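Local coordinates for protein disulfide isomerase (Pseudomonas aeruginosa, PDB 4N30), which is a thioredoxin-fold oxidoreductase of the DsbA subfamily that probably takes part in forming or rearranging disulfide bonds in proteins, at residues P74-W79 and T206-A211; A106-C111 and G137-G142; I125-A130 and G142-P147. All coordinates share one frame; numbering follows the deposited sequence.

Contact 1: P74-W79 and T206-A211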
ATOM      1  N   PRO A  74       8.683  -1.279  -5.127  1.00 11.03           N
ATOM      2  CA  PRO A  74       9.636  -0.266  -5.570  1.00 12.55           C
ATOM      3  C   PRO A  74       9.551  -0.005  -7.068  1.00 12.70           C
ATOM      4  O   PRO A  74       9.745   1.138  -7.560  1.00 14.40           O
ATOM      5  CB  PRO A  74      10.988  -0.812  -5.151  1.00 14.76           C
ATOM      6  CG  PRO A  74      10.786  -2.187  -4.597  1.00 16.42           C
ATOM      7  CD  PRO A  74       9.326  -2.442  -4.445  1.00 12.78           C
ATOM      8  N   ARG A  75       9.228  -1.028  -7.849  1.00 13.43           N
ATOM      9  CA  ARG A  75       9.195  -0.906  -9.326  1.00 14.28           C
ATOM     10  C   ARG A  75       7.947  -0.074  -9.663  1.00 12.55           C
ATOM     11  O   ARG A  75       8.011   0.833 -10.534  1.00 13.26           O
ATOM     12  CB  ARG A  75       9.116  -2.256 -10.026  1.00 15.14           C
ATOM     13  CG  ARG A  75      10.308  -3.133  -9.736  1.00 17.59           C
ATOM     14  CD  ARG A  75      10.168  -4.447 -10.429  1.00 18.89           C
ATOM     15  NE  ARG A  75      11.364  -5.208 -10.232  1.00 21.95           N
ATOM     16  CZ  ARG A  75      11.541  -6.402 -10.767  1.00 28.67           C
ATOM     17  NH1 ARG A  75      10.599  -6.935 -11.567  1.00 32.88           N
ATOM     18  NH2 ARG A  75      12.662  -7.042 -10.510  1.00 29.82           N
ATOM     19  N   LEU A  76       6.851  -0.280  -8.959  1.00 12.72           N
ATOM     20  CA  LEU A  76       5.691   0.504  -9.191  1.00 12.25           C
ATOM     21  C   LEU A  76       5.863   1.975  -8.786  1.00 12.25           C
ATOM     22  O   LEU A  76       5.412   2.897  -9.503  1.00 12.77           O
ATOM     23  CB  LEU A  76       4.536  -0.109  -8.409  1.00 14.93           C
ATOM     24  CG  LEU A  76       3.174   0.514  -8.595  1.00 14.00           C
ATOM     25  CD1 LEU A  76       2.718   0.366 -10.042  1.00 17.30           C
ATOM     26  CD2 LEU A  76       2.163  -0.291  -7.726  1.00 15.85           C
ATOM     27  N   LYS A  77       6.561   2.252  -7.679  1.00 12.08           N
ATOM     28  CA  LYS A  77       6.853   3.622  -7.292  1.00 13.03           C
ATOM     29  C   LYS A  77       7.732   4.307  -8.407  1.00 12.69           C
ATOM     30  O   LYS A  77       7.474   5.479  -8.697  1.00 13.58           O
ATOM     31  CB  LYS A  77       7.582   3.614  -5.974  1.00 13.05           C
ATOM     32  CG  LYS A  77       6.680   3.214  -4.773  1.00 12.96           C
ATOM     33  CD  LYS A  77       7.464   3.026  -3.462  1.00 14.46           C
ATOM     34  CE  LYS A  77       7.957   4.351  -3.003  1.00 17.88           C
ATOM     35  NZ  LYS A  77       8.982   4.181  -1.949  1.00 18.14           N
ATOM     36  N   ARG A  78       8.688   3.588  -8.976  0.50 13.41           N
ATOM     37  CA  ARG A  78       9.493   4.127 -10.092  0.50 12.99           C
ATOM     38  C   ARG A  78       8.575   4.542 -11.231  0.50 13.54           C
ATOM     39  O   ARG A  78       8.680   5.652 -11.830  0.50 11.59           O
ATOM     40  CB  ARG A  78      10.462   3.025 -10.520  0.50 16.45           C
ATOM     41  CG  ARG A  78      11.660   3.575 -11.275  0.50 18.81           C
ATOM     42  CD  ARG A  78      12.805   2.602 -11.539  0.50 25.44           C
ATOM     43  NE  ARG A  78      12.846   2.337 -12.977  0.50 30.00           N
ATOM     44  CZ  ARG A  78      12.473   3.227 -13.888  0.50 30.65           C
ATOM     45  NH1 ARG A  78      12.117   4.436 -13.493  0.50 35.86           N
ATOM     46  NH2 ARG A  78      12.480   2.929 -15.183  0.50 31.52           N
ATOM     47  N   TRP A  79       7.663   3.646 -11.573  1.00 13.91           N
ATOM     48  CA  TRP A  79       6.767   3.931 -12.668  1.00 13.59           C
ATOM     49  C   TRP A  79       5.965   5.190 -12.355  1.00 14.08           C
ATOM     50  O   TRP A  79       5.752   6.068 -13.243  1.00 14.32           O
ATOM     51  CB  TRP A  79       5.932   2.685 -13.026  1.00 13.58           C
ATOM     52  CG  TRP A  79       5.130   2.875 -14.274  1.00 13.35           C
ATOM     53  CD1 TRP A  79       5.526   2.436 -15.547  1.00 15.26           C
ATOM     54  CD2 TRP A  79       3.783   3.376 -14.435  1.00 12.85           C
ATOM     55  NE1 TRP A  79       4.499   2.714 -16.416  1.00 14.70           N
ATOM     56  CE2 TRP A  79       3.459   3.304 -15.835  1.00 15.42           C
ATOM     57  CE3 TRP A  79       2.857   3.956 -13.574  1.00 14.94           C
ATOM     58  CZ2 TRP A  79       2.272   3.735 -16.366  1.00 14.73           C
ATOM     59  CZ3 TRP A  79       1.636   4.390 -14.090  1.00 17.12           C
ATOM     60  CH2 TRP A  79       1.350   4.308 -15.455  1.00 16.51           C
ATOM     61  N   THR A 206       2.906  -2.503 -19.805  1.00 12.85           N
ATOM     62  CA  THR A 206       1.918  -2.689 -20.855  1.00 13.32           C
ATOM     63  C   THR A 206       0.513  -2.868 -20.239  1.00 12.93           C
ATOM     64  O   THR A 206      -0.519  -2.397 -20.726  1.00 12.47           O
ATOM     65  CB  THR A 206       2.246  -3.856 -21.726  1.00 14.36           C
ATOM     66  OG1 THR A 206       3.600  -3.626 -22.172  1.00 16.00           O
ATOM     67  CG2 THR A 206       1.232  -4.004 -22.883  1.00 16.79           C
ATOM     68  N   THR A 207       0.465  -3.673 -19.171  1.00 11.96           N
ATOM     69  CA  THR A 207      -0.736  -3.901 -18.402  1.00 11.99           C
ATOM     70  C   THR A 207      -1.267  -2.574 -17.816  1.00 11.39           C
ATOM     71  O   THR A 207      -2.484  -2.289 -17.922  1.00 11.39           O
ATOM     72  CB  THR A 207      -0.500  -4.995 -17.368  1.00 12.81           C
ATOM     73  OG1 THR A 207      -0.095  -6.187 -18.098  1.00 15.39           O
ATOM     74  CG2 THR A 207      -1.792  -5.240 -16.592  1.00 14.11           C
ATOM     75  N   LEU A 208      -0.417  -1.771 -17.207  1.00 11.01           N
ATOM     76  CA  LEU A 208      -0.856  -0.539 -16.628  1.00 10.21           C
ATOM     77  C   LEU A 208      -1.406   0.395 -17.716  1.00 11.22           C
ATOM     78  O   LEU A 208      -2.452   1.028 -17.553  1.00 11.53           O
ATOM     79  CB  LEU A 208       0.285   0.169 -15.882  1.00 12.89           C
ATOM     80  CG  LEU A 208       0.765  -0.575 -14.627  1.00 11.87           C
ATOM     81  CD1 LEU A 208       1.939   0.140 -14.014  1.00 14.83           C
ATOM     82  CD2 LEU A 208      -0.297  -0.778 -13.581  1.00 13.76           C
ATOM     83  N   LEU A 209      -0.634   0.550 -18.792  1.00 11.29           N
ATOM     84  CA  LEU A 209      -1.068   1.464 -19.884  1.00 11.88           C
ATOM     85  C   LEU A 209      -2.350   1.016 -20.466  1.00 10.86           C
ATOM     86  O   LEU A 209      -3.237   1.815 -20.825  1.00 10.96           O
ATOM     87  CB  LEU A 209       0.003   1.532 -21.007  1.00 12.16           C
ATOM     88  CG  LEU A 209       1.299   2.239 -20.580  1.00 12.14           C
ATOM     89  CD1 LEU A 209       2.390   2.015 -21.628  1.00 16.13           C
ATOM     90  CD2 LEU A 209       1.011   3.705 -20.303  1.00 14.85           C
ATOM     91  N   SER A 210      -2.476  -0.310 -20.733  1.00 12.01           N
ATOM     92  CA  SER A 210      -3.726  -0.789 -21.313  1.00 11.17           C
ATOM     93  C   SER A 210      -4.934  -0.719 -20.395  1.00 11.13           C
ATOM     94  O   SER A 210      -6.050  -0.508 -20.847  1.00 11.19           O
ATOM     95  CB  SER A 210      -3.574  -2.185 -21.938  1.00 11.77           C
ATOM     96  OG  SER A 210      -3.245  -3.191 -21.016  1.00 12.17           O
ATOM     97  N   ALA A 211      -4.690  -0.842 -19.103  1.00 10.73           N
ATOM     98  CA  ALA A 211      -5.814  -0.649 -18.122  1.00 10.84           C
ATOM     99  C   ALA A 211      -6.252   0.803 -18.127  1.00 10.62           C
ATOM    100  O   ALA A 211      -7.471   1.015 -18.060  1.00 10.70           O
ATOM    101  CB  ALA A 211      -5.260  -1.032 -16.723  1.00 12.59           C
TER

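Contact 2: A106-C111 and G137-G142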
ATOM      1  N   ALA A 106       1.569  -4.147   9.172  1.00  9.36           N
ATOM      2  CA  ALA A 106       0.627  -3.173   8.706  1.00  9.69           C
ATOM      3  C   ALA A 106       0.430  -2.064   9.780  1.00 10.00           C
ATOM      4  O   ALA A 106       0.335  -0.882   9.471  1.00 10.83           O
ATOM      5  CB  ALA A 106      -0.692  -3.869   8.331  1.00 10.55           C
ATOM      6  N   ARG A 107       0.317  -2.501  11.017  1.00  9.91           N
ATOM      7  CA  ARG A 107       0.143  -1.510  12.083  1.00  9.89           C
ATOM      8  C   ARG A 107       1.369  -0.662  12.247  1.00 10.50           C
ATOM      9  O   ARG A 107       1.221   0.575  12.499  1.00 11.19           O
ATOM     10  CB  ARG A 107      -0.216  -2.238  13.372  1.00 12.08           C
ATOM     11  CG  ARG A 107      -1.565  -2.973  13.420  1.00 13.08           C
ATOM     12  CD  ARG A 107      -1.859  -3.713  14.709  1.00 17.02           C
ATOM     13  NE  ARG A 107      -2.814  -4.750  14.519  1.00 21.84           N
ATOM     14  CZ  ARG A 107      -2.540  -6.078  14.533  1.00 19.63           C
ATOM     15  NH1 ARG A 107      -1.382  -6.553  14.974  1.00 26.56           N
ATOM     16  NH2 ARG A 107      -3.581  -6.873  14.352  1.00 33.34           N
ATOM     17  N   LEU A 108       2.552  -1.176  12.135  1.00  9.95           N
ATOM     18  CA  LEU A 108       3.777  -0.408  12.254  1.00 10.44           C
ATOM     19  C   LEU A 108       3.801   0.685  11.187  1.00 10.59           C
ATOM     20  O   LEU A 108       4.120   1.862  11.509  1.00 11.38           O
ATOM     21  CB  LEU A 108       5.031  -1.254  12.081  1.00 10.41           C
ATOM     22  CG  LEU A 108       5.327  -2.125  13.247  1.00 11.01           C
ATOM     23  CD1 LEU A 108       6.498  -3.032  12.879  1.00 12.67           C
ATOM     24  CD2 LEU A 108       5.640  -1.311  14.485  1.00 13.16           C
ATOM     25  N   VAL A 109       3.365   0.387   9.955  1.00  9.98           N
ATOM     26  CA  VAL A 109       3.524   1.405   8.917  1.00 10.59           C
ATOM     27  C   VAL A 109       2.441   2.543   9.136  1.00 11.67           C
ATOM     28  O   VAL A 109       2.707   3.742   8.898  1.00 11.23           O
ATOM     29  CB  VAL A 109       3.538   0.921   7.455  1.00 12.00           C
ATOM     30  CG1 VAL A 109       4.704  -0.010   7.230  1.00 14.09           C
ATOM     31  CG2 VAL A 109       2.219   0.294   7.040  1.00 13.68           C
ATOM     32  N   GLU A 110       1.230   2.171   9.591  1.00 10.33           N
ATOM     33  CA  GLU A 110       0.232   3.223   9.924  1.00 11.40           C
ATOM     34  C   GLU A 110       0.794   4.090  11.053  1.00 12.89           C
ATOM     35  O   GLU A 110       0.638   5.346  11.011  1.00 12.75           O
ATOM     36  CB  GLU A 110      -1.092   2.607  10.340  1.00 11.27           C
ATOM     37  CG  GLU A 110      -1.847   1.853   9.229  1.00 12.85           C
ATOM     38  CD  GLU A 110      -2.266   2.829   8.114  1.00 12.54           C
ATOM     39  OE1 GLU A 110      -2.593   3.998   8.416  1.00 15.56           O
ATOM     40  OE2 GLU A 110      -2.029   2.566   6.927  1.00 14.74           O
ATOM     41  N   CYS A 111       1.393   3.449  12.063  1.00 10.93           N
ATOM     42  CA  CYS A 111       1.919   4.232  13.202  1.00 11.32           C
ATOM     43  C   CYS A 111       3.046   5.081  12.755  1.00 11.83           C
ATOM     44  O   CYS A 111       3.251   6.196  13.349  1.00 12.37           O
ATOM     45  CB  CYS A 111       2.241   3.196  14.296  1.00 11.82           C
ATOM     46  SG  CYS A 111       0.789   2.513  15.050  1.00 12.74           S
ATOM     47  N   GLY A 137       7.674 -15.085   8.453  1.00 10.82           N
ATOM     48  CA  GLY A 137       8.764 -15.051   9.462  1.00 11.72           C
ATOM     49  C   GLY A 137       8.858 -13.725  10.167  1.00 12.19           C
ATOM     50  O   GLY A 137       9.252 -13.682  11.372  1.00 12.63           O
ATOM     51  N   GLY A 138       8.482 -12.603   9.536  1.00 10.51           N
ATOM     52  CA  GLY A 138       8.398 -11.321  10.249  1.00 11.01           C
ATOM     53  C   GLY A 138       9.757 -10.721  10.584  1.00 11.12           C
ATOM     54  O   GLY A 138      10.873 -11.213  10.259  1.00 10.89           O
ATOM     55  N   LEU A 139       9.664  -9.588  11.279  1.00 11.76           N
ATOM     56  CA  LEU A 139      10.845  -8.850  11.768  1.00 11.95           C
ATOM     57  C   LEU A 139      11.432  -9.649  12.939  1.00 12.45           C
ATOM     58  O   LEU A 139      10.692 -10.201  13.776  1.00 13.52           O
ATOM     59  CB  LEU A 139      10.419  -7.477  12.264  1.00 11.95           C
ATOM     60  CG  LEU A 139       9.838  -6.568  11.180  1.00 12.85           C
ATOM     61  CD1 LEU A 139       9.043  -5.404  11.779  1.00 13.51           C
ATOM     62  CD2 LEU A 139      10.980  -6.033  10.350  1.00 13.40           C
ATOM     63  N   PRO A 140      12.724  -9.664  13.129  1.00 12.54           N
ATOM     64  CA  PRO A 140      13.325 -10.316  14.318  1.00 13.94           C
ATOM     65  C   PRO A 140      12.802  -9.674  15.578  1.00 13.96           C
ATOM     66  O   PRO A 140      12.823  -8.441  15.745  1.00 13.47           O
ATOM     67  CB  PRO A 140      14.801  -9.983  14.108  1.00 14.38           C
ATOM     68  CG  PRO A 140      14.988 -10.002  12.633  1.00 17.81           C
ATOM     69  CD  PRO A 140      13.741  -9.126  12.231  1.00 14.89           C
ATOM     70  N   GLY A 141      12.251 -10.467  16.499  1.00 13.89           N
ATOM     71  CA  GLY A 141      11.681  -9.972  17.718  1.00 17.39           C
ATOM     72  C   GLY A 141      10.462  -9.074  17.489  1.00 16.59           C
ATOM     73  O   GLY A 141      10.067  -8.272  18.351  1.00 19.12           O
ATOM     74  N   GLY A 142       9.922  -9.055  16.273  1.00 15.56           N
ATOM     75  CA  GLY A 142       8.861  -8.088  15.947  1.00 16.34           C
ATOM     76  C   GLY A 142       9.369  -6.635  15.867  1.00 16.47           C
ATOM     77  O   GLY A 142       8.534  -5.661  15.772  1.00 16.64           O
TER

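Contact 3: I125-A130 and G142-P147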
ATOM      1  N   ILE A 125       7.646   1.178   4.992  1.00 10.69           N
ATOM      2  CA  ILE A 125       7.378   0.058   4.044  1.00 11.24           C
ATOM      3  C   ILE A 125       8.700  -0.536   3.522  1.00 12.10           C
ATOM      4  O   ILE A 125       8.937  -1.775   3.522  1.00 11.30           O
ATOM      5  CB  ILE A 125       6.494   0.559   2.887  1.00 11.74           C
ATOM      6  CG1 ILE A 125       5.053   0.732   3.399  1.00 15.37           C
ATOM      7  CG2 ILE A 125       6.529  -0.472   1.692  1.00 11.92           C
ATOM      8  CD1 ILE A 125       4.059   1.269   2.450  1.00 18.85           C
ATOM      9  N   ASP A 126       9.631   0.329   3.062  0.50 11.74           N
ATOM     10  CA  ASP A 126      10.943  -0.154   2.591  0.50 11.40           C
ATOM     11  C   ASP A 126      11.704  -0.851   3.679  0.50 11.01           C
ATOM     12  O   ASP A 126      12.334  -1.916   3.484  0.50 11.33           O
ATOM     13  CB  ASP A 126      11.811   1.017   2.059  0.50 12.60           C
ATOM     14  CG  ASP A 126      11.315   1.583   0.742  0.50 12.94           C
ATOM     15  OD1 ASP A 126      10.551   0.916   0.079  0.50 14.06           O
ATOM     16  OD2 ASP A 126      11.703   2.774   0.471  0.50 14.96           O
ATOM     17  N   ALA A 127      11.720  -0.237   4.847  1.00 11.89           N
ATOM     18  CA  ALA A 127      12.508  -0.832   5.935  1.00 12.01           C
ATOM     19  C   ALA A 127      11.966  -2.203   6.295  1.00 11.91           C
ATOM     20  O   ALA A 127      12.754  -3.130   6.574  1.00 11.52           O
ATOM     21  CB  ALA A 127      12.443   0.093   7.168  1.00 13.07           C
ATOM     22  N   ILE A 128      10.656  -2.381   6.346  1.00 11.24           N
ATOM     23  CA  ILE A 128      10.033  -3.667   6.700  1.00 11.95           C
ATOM     24  C   ILE A 128      10.321  -4.657   5.610  1.00 11.66           C
ATOM     25  O   ILE A 128      10.723  -5.832   5.887  1.00 10.97           O
ATOM     26  CB  ILE A 128       8.532  -3.535   7.016  1.00 11.07           C
ATOM     27  CG1 ILE A 128       8.391  -2.751   8.291  1.00 11.49           C
ATOM     28  CG2 ILE A 128       7.902  -4.944   7.111  1.00 11.66           C
ATOM     29  CD1 ILE A 128       6.932  -2.330   8.529  1.00 14.06           C
ATOM     30  N   PHE A 129      10.214  -4.257   4.345  1.00  9.87           N
ATOM     31  CA  PHE A 129      10.539  -5.233   3.286  1.00 11.19           C
ATOM     32  C   PHE A 129      12.031  -5.634   3.364  1.00 11.07           C
ATOM     33  O   PHE A 129      12.351  -6.792   3.061  1.00 12.09           O
ATOM     34  CB  PHE A 129      10.255  -4.615   1.868  1.00 11.49           C
ATOM     35  CG  PHE A 129       8.841  -4.756   1.398  1.00 11.72           C
ATOM     36  CD1 PHE A 129       8.163  -5.958   1.494  1.00 10.64           C
ATOM     37  CD2 PHE A 129       8.207  -3.687   0.777  1.00 11.27           C
ATOM     38  CE1 PHE A 129       6.846  -6.097   1.040  1.00 10.88           C
ATOM     39  CE2 PHE A 129       6.890  -3.817   0.309  1.00 11.31           C
ATOM     40  CZ  PHE A 129       6.228  -5.039   0.468  1.00 11.67           C
ATOM     41  N   ALA A 130      12.894  -4.732   3.758  1.00 10.88           N
ATOM     42  CA  ALA A 130      14.344  -5.096   3.874  1.00 11.92           C
ATOM     43  C   ALA A 130      14.597  -5.910   5.093  1.00 12.25           C
ATOM     44  O   ALA A 130      15.440  -6.813   5.010  1.00 12.92           O
ATOM     45  CB  ALA A 130      15.169  -3.797   3.982  1.00 14.21           C
ATOM     46  N   GLY A 142       9.922  -9.055  16.273  1.00 15.56           N
ATOM     47  CA  GLY A 142       8.861  -8.088  15.947  1.00 16.34           C
ATOM     48  C   GLY A 142       9.369  -6.635  15.867  1.00 16.47           C
ATOM     49  O   GLY A 142       8.534  -5.661  15.772  1.00 16.64           O
ATOM     50  N   THR A 143      10.704  -6.428  15.854  1.00 14.61           N
ATOM     51  CA  THR A 143      11.246  -5.084  16.078  1.00 15.81           C
ATOM     52  C   THR A 143      11.730  -4.506  14.799  1.00 16.80           C
ATOM     53  O   THR A 143      12.469  -5.159  14.021  1.00 21.14           O
ATOM     54  CB  THR A 143      12.430  -5.199  17.095  1.00 18.61           C
ATOM     55  OG1 THR A 143      11.957  -5.751  18.318  1.00 19.66           O
ATOM     56  CG2 THR A 143      13.129  -3.870  17.282  1.00 20.48           C
ATOM     57  N   LEU A 144      11.322  -3.284  14.493  1.00 14.49           N
ATOM     58  CA  LEU A 144      11.811  -2.575  13.301  1.00 15.33           C
ATOM     59  C   LEU A 144      12.996  -1.715  13.650  1.00 15.93           C
ATOM     60  O   LEU A 144      12.896  -0.950  14.645  1.00 16.71           O
ATOM     61  CB  LEU A 144      10.649  -1.687  12.729  1.00 14.83           C
ATOM     62  CG  LEU A 144      11.040  -0.927  11.463  1.00 15.26           C
ATOM     63  CD1 LEU A 144      11.255  -1.925  10.339  1.00 17.63           C
ATOM     64  CD2 LEU A 144       9.782  -0.109  11.097  1.00 17.33           C
ATOM     65  N   ASP A 145      14.107  -1.779  12.907  1.00 15.42           N
ATOM     66  CA  ASP A 145      15.240  -0.852  13.114  1.00 17.37           C
ATOM     67  C   ASP A 145      15.010   0.374  12.272  1.00 18.48           C
ATOM     68  O   ASP A 145      15.210   0.377  11.062  1.00 17.71           O
ATOM     69  CB  ASP A 145      16.515  -1.569  12.603  1.00 19.01           C
ATOM     70  CG  ASP A 145      17.773  -0.852  12.975  1.00 24.32           C
ATOM     71  OD1 ASP A 145      17.709   0.272  13.521  1.00 25.51           O
ATOM     72  OD2 ASP A 145      18.839  -1.415  12.700  1.00 29.35           O
ATOM     73  N   PHE A 146      14.520   1.431  12.883  1.00 17.64           N
ATOM     74  CA  PHE A 146      14.212   2.638  12.076  1.00 19.60           C
ATOM     75  C   PHE A 146      14.476   3.788  13.007  1.00 19.73           C
ATOM     76  O   PHE A 146      13.531   4.364  13.567  1.00 19.52           O
ATOM     77  CB  PHE A 146      12.714   2.617  11.617  1.00 22.95           C
ATOM     78  CG  PHE A 146      12.345   3.707  10.557  1.00 25.77           C
ATOM     79  CD1 PHE A 146      13.175   4.816  10.298  1.00 27.39           C
ATOM     80  CD2 PHE A 146      11.118   3.666   9.900  1.00 32.01           C
ATOM     81  CE1 PHE A 146      12.824   5.784   9.307  1.00 26.99           C
ATOM     82  CE2 PHE A 146      10.763   4.635   8.947  1.00 24.91           C
ATOM     83  CZ  PHE A 146      11.611   5.705   8.671  1.00 29.80           C
ATOM     84  N   PRO A 147      15.761   4.125  13.200  1.00 19.06           N
ATOM     85  CA  PRO A 147      16.097   5.054  14.327  1.00 19.45           C
ATOM     86  C   PRO A 147      15.704   6.491  14.131  1.00 19.88           C
ATOM     87  O   PRO A 147      15.752   7.232  15.115  1.00 22.45           O
ATOM     88  CB  PRO A 147      17.625   4.881  14.523  1.00 25.02           C
ATOM     89  CG  PRO A 147      18.090   4.504  13.153  1.00 26.43           C
ATOM     90  CD  PRO A 147      16.983   3.709  12.458  1.00 23.58           C
TER

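Contact 1: P74-W79 and T206-A211
The carbonyl oxygen Thr-206 O, on the helix turn that carries Leu-208 and Leu-209 to Trp-79, is held twice by Ser-210. The backbone donor Ser-210 N and the hydroxyl Ser-210 OG each lie 2.9 Å from Thr-206 O and reach it from opposite faces of the carbonyl plane, the hydroxyl tilted 24° out of it.

Across the two helices the contact is entirely apolar. Leu-208 CD1 sits over one face of the Trp-79 indole in a CH-pi contact, 3.9 Å from the centroid of the six-membered ring and only 15° off its normal. In Trp-79 a chi1 of -172° sets CG anti to the backbone N and brings that indole face up to Leu-208 CD1. Leu-209 comes in at the ring edge instead, CD2 lying 4.1 Å from Trp-79 CZ2. The same Leu-208 CD1 also meets Leu-76 CD1 at 4.1 Å.

The axes of the two segments stay 12.8 Å apart, a gap crossed here by leucine and tryptophan side chains. Helices 67-81 and 205-216 pack beside each other on the sheet: Leu-76 and Trp-79 also cover Ile-58 of strand 56-62, Leu-208 rests on Leu-186 and Ile-188 of strand 185-190, and His-83 stacks on Trp-79.

Contact 2: A106-C111 and G137-G142
A small, buried, apolar contact between two leucine tips joins the long helix 99-131, at Leu-108, to the loop that follows that helix, at Leu-139. Leu-108 CD1 and Leu-139 CD1 lie 3.6 Å apart, the two side chains reaching toward each other tip to tip, and the segments together bury just 69 Å². The nearest pair of alpha carbons, Leu-108 CA and Gly-142 CA, is still 9.9 Å apart, which shows that side-chain length closes the gap. In both leucines CG lies beside the backbone N and anti to the carbonyl carbon (chi1 -74° in Leu-108), and from there each branch CD1 is directed at the other.

The loop side is shaped by a tight turn. Gly-142 N donates to Leu-139 O at 2.9 Å, and the backbone angles of Pro-140 and Gly-141 between them are those of a type II beta turn, with the positive phi of Gly-141 favouring glycine. Both segments belong to the helical region inserted between strands 86-92 and 185-190 of the thioredoxin fold, as in other DsbA proteins. Within that region Leu-108 also packs on Leu-154 and Ala-158 of helix 151-160, and the disulfide Cys-111 to Cys-157 ties the same two helices covalently, three residues further along.

Gly-142 O approaches Leu-108 CD1 more loosely, at 4.4 Å, while it is hydrogen-bonded to His-104 NE2, one turn earlier on helix 99-131. At the other end of the loop segment, Gly-138 N is hydrogen-bonded to Glu-65 OE2, close to a CxxC sequence at the start of helix 67-81 that is consistent with a thioredoxin-type redox site.

Contact 3: I125-A130 and G142-P147
The C-terminal part of helix 99-131, in the helical insertion of the thioredoxin fold, is covered here by the extended loop leading toward helix 151-160, and Leu-144 of that loop does the touching. Its CD1 branch lies 3.6 Å from Ile-128 CG1 and 3.9 Å from Ala-127 CB, so one methyl group meets two successive helix residues. The other branch, CD2, approaches Ile-128 CG1 at 4.1 Å.

Leu-144 and Ile-128 cross at about a right angle. A chi1 of -179° sets the isobutyl group of Leu-144 opposite its own backbone N and lays it against the helix, while Ile-128 presents CG1 from beside its own backbone N. The backbones come close: Ala-127 CA lies 7.3 Å from Phe-146 CA, and Ile-128 CA lies 6.9 Å from Leu-144 CA. No hydrogen bond links the two segments, but just beyond the helix segment Gln-131 OE1 accepts from Asp-145 N, a polar tie next to the apolar one.

Ile-128 also packs on Gln-105 and Val-109. The range 99-131 must therefore bend between 111 and 125, its later turns packing on its earlier ones with the following loop laid alongside, an arrangement consistent with the helical domain of a DsbA-type thioredoxin fold.

How the contacts relate
Contacts 2 and 3 are close neighbours, centred 7 Å apart in the helical insertion. They share Gly-142 and helix 99-131, and they touch: Val-109 CG1 lies 3.5 Å from Ile-128 CD1, and Leu-139 CD2 lies 4.1 Å from Leu-144 CD1. Both are buried and wholly aliphatic, joining helix to loop. Contact 1, about 25 Å from contact 3 between centres, instead joins two helices beside the thioredoxin sheet; it is only partly buried and adds an aromatic face to its aliphatic packing. Along the chain contacts 2 and 3 alternate, both nested within the span closed by contact 1.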